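Local coordinates for spore coat polysaccharide biosynthesis protein SpsE (Bacillus subtilis, PDB 1VLI), which probably acts as an N-acylneuraminate-9-phosphate synthase-like enzyme in the making of spore coat polysaccharide, at residues S142-H147 against V337-Q342. Numbering follows the deposited sequence.
Sequences SYEINH and VLRPGQ
E144 and R339 meet in a side-on, two-pronged salt bridge, in which each carboxylate oxygen accepts one guanidinium N-H through its syn lone pair. R339 NE donates to E144 OE2 at 2.8 Å, and R339 NH2 donates to E144 OE1 at the same 2.8 Å. The pair is a clear case of side-on arginine-carboxylate pairing: with the two flat groups only 14° from coplanar, both bonds can form at once, and together they fix the rotation of the guanidinium. The arginine chain runs extended from CG to NE, whereas the glutamate chain bends at chi2 (67°) to bring its carboxylate round to meet it. E144 OE2 is shared with R316, so two arginines probably favour the ionised carboxylate in this buried setting. The pairing ties a TIM-barrel loop, between strand 138-140 and helix 148-155, to the residue that follows strand 335-338 in the C-terminal SAF (antifreeze-like) domain, the two-domain plan of the NeuB family. Next to the bridge, Y143 lays its CB over one guanidinium face, 3.7 Å from R339 CZ. Its ring stands 89° to the guanidinium plane and turns an edge to it, Y143 CD2 lying 3.2 Å from R339 NH1. Farther along, V337 CG1 sits over the centre of the H147 imidazole in a CH-pi contact, 3.3 Å from the ring centroid; H147 itself is the N-cap residue of helix 148-155.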
loop_
_atom_site.group_PDB
_atom_site.type_symbol
_atom_site.label_atom_id
_atom_site.label_comp_id
_atom_site.label_asym_id
_atom_site.label_seq_id
_atom_site.Cartn_x
_atom_site.Cartn_y
_atom_site.Cartn_z
ATOM N N SER A 142 -1.629 -2.242 -2.891
ATOM C CA SER A 142 -2.683 -3.183 -3.263
ATOM C C SER A 142 -2.161 -4.424 -3.974
ATOM O O SER A 142 -2.609 -5.534 -3.676
ATOM C CB SER A 142 -3.742 -2.499 -4.139
ATOM O OG SER A 142 -4.395 -1.455 -3.430
ATOM N N TYR A 143 -1.212 -4.249 -4.900
ATOM C CA TYR A 143 -0.769 -5.374 -5.752
ATOM C C TYR A 143 0.110 -6.383 -5.018
ATOM O O TYR A 143 0.281 -7.507 -5.486
ATOM C CB TYR A 143 -0.107 -4.889 -7.049
ATOM C CG TYR A 143 -1.018 -4.025 -7.882
ATOM C CD1 TYR A 143 -2.382 -4.341 -8.017
ATOM C CD2 TYR A 143 -0.536 -2.881 -8.528
ATOM C CE1 TYR A 143 -3.251 -3.547 -8.774
ATOM C CE2 TYR A 143 -1.400 -2.072 -9.300
ATOM C CZ TYR A 143 -2.754 -2.421 -9.419
ATOM O OH TYR A 143 -3.617 -1.653 -10.168
ATOM N N GLU A 144 0.621 -5.987 -3.857
ATOM C CA GLU A 144 1.285 -6.903 -2.940
ATOM C C GLU A 144 0.360 -7.492 -1.879
ATOM O O GLU A 144 0.837 -8.067 -0.896
ATOM C CB GLU A 144 2.458 -6.204 -2.242
ATOM C CG GLU A 144 3.714 -6.076 -3.094
ATOM C CD GLU A 144 3.542 -5.152 -4.280
ATOM O OE1 GLU A 144 3.101 -4.011 -4.062
ATOM O OE2 GLU A 144 3.864 -5.554 -5.424
ATOM N N ILE A 145 -0.956 -7.357 -2.039
ATOM C CA ILE A 145 -1.861 -7.949 -1.053
ATOM C C ILE A 145 -1.675 -9.465 -0.910
ATOM O O ILE A 145 -2.006 -10.043 0.126
ATOM C CB ILE A 145 -3.332 -7.611 -1.341
ATOM C CG1 ILE A 145 -4.170 -7.891 -0.111
ATOM C CG2 ILE A 145 -3.897 -8.377 -2.610
ATOM C CD1 ILE A 145 -5.568 -7.259 -0.207
ATOM N N ASN A 146 -1.117 -10.104 -1.931
ATOM C CA ASN A 146 -0.968 -11.561 -1.934
ATOM C C ASN A 146 0.491 -11.966 -1.891
ATOM O O ASN A 146 0.815 -13.123 -2.136
ATOM C CB ASN A 146 -1.688 -12.190 -3.156
ATOM C CG ASN A 146 -0.962 -11.915 -4.466
ATOM O OD1 ASN A 146 -0.179 -10.956 -4.561
ATOM N ND2 ASN A 146 -1.214 -12.751 -5.494
ATOM N N HIS A 147 1.373 -11.025 -1.559
ATOM C CA HIS A 147 2.773 -11.349 -1.411
ATOM C C HIS A 147 2.948 -11.848 -0.001
ATOM O O HIS A 147 3.496 -11.148 0.891
ATOM C CB HIS A 147 3.649 -10.124 -1.648
ATOM C CG HIS A 147 5.095 -10.442 -1.821
ATOM N ND1 HIS A 147 5.671 -11.601 -1.338
ATOM C CD2 HIS A 147 6.085 -9.756 -2.438
ATOM C CE1 HIS A 147 6.955 -11.612 -1.648
ATOM N NE2 HIS A 147 7.234 -10.499 -2.306
ATOM N N VAL A 337 8.707 -14.100 -6.229
ATOM C CA VAL A 337 7.346 -13.546 -6.139
ATOM C C VAL A 337 7.370 -12.134 -6.767
ATOM O O VAL A 337 7.925 -11.178 -6.177
ATOM C CB VAL A 337 6.901 -13.526 -4.672
ATOM C CG1 VAL A 337 5.541 -12.811 -4.465
ATOM C CG2 VAL A 337 6.856 -14.928 -4.132
ATOM N N LEU A 338 6.831 -12.025 -7.988
ATOM C CA LEU A 338 6.963 -10.804 -8.807
ATOM C C LEU A 338 5.616 -10.383 -9.401
ATOM O O LEU A 338 4.681 -11.161 -9.410
ATOM C CB LEU A 338 8.007 -11.008 -9.912
ATOM C CG LEU A 338 9.434 -11.260 -9.416
ATOM C CD1 LEU A 338 10.251 -11.962 -10.468
ATOM C CD2 LEU A 338 10.114 -9.979 -8.974
ATOM N N ARG A 339 5.505 -9.139 -9.848
ATOM C CA ARG A 339 4.328 -8.689 -10.560
ATOM C C ARG A 339 4.480 -9.140 -12.015
ATOM O O ARG A 339 5.589 -9.087 -12.581
ATOM C CB ARG A 339 4.216 -7.174 -10.514
ATOM C CG ARG A 339 3.927 -6.570 -9.160
ATOM C CD ARG A 339 3.778 -5.081 -9.262
ATOM N NE ARG A 339 3.635 -4.450 -7.965
ATOM C CZ ARG A 339 3.085 -3.260 -7.780
ATOM N NH1 ARG A 339 2.627 -2.564 -8.813
ATOM N NH2 ARG A 339 2.966 -2.777 -6.559
ATOM N N PRO A 340 3.385 -9.602 -12.617
ATOM C CA PRO A 340 3.435 -10.161 -13.968
ATOM C C PRO A 340 3.800 -9.166 -15.072
ATOM O O PRO A 340 4.359 -9.571 -16.090
ATOM C CB PRO A 340 2.011 -10.715 -14.184
ATOM C CG PRO A 340 1.177 -10.057 -13.227
ATOM C CD PRO A 340 2.035 -9.666 -12.044
ATOM N N GLY A 341 3.482 -7.887 -14.875
ATOM C CA GLY A 341 3.550 -6.907 -15.953
ATOM C C GLY A 341 2.642 -7.355 -17.080
ATOM O O GLY A 341 1.434 -7.560 -16.882
ATOM N N GLN A 342 3.223 -7.553 -18.257
ATOM C CA GLN A 342 2.431 -7.951 -19.428
ATOM C C GLN A 342 2.261 -9.481 -19.576
ATOM O O GLN A 342 1.464 -9.961 -20.385
ATOM C CB GLN A 342 3.032 -7.323 -20.699
ATOM C CG GLN A 342 2.800 -5.808 -20.811
ATOM C CD GLN A 342 1.312 -5.452 -20.930
ATOM O OE1 GLN A 342 0.706 -4.938 -19.979
ATOM N NE2 GLN A 342 0.719 -5.747 -22.091
#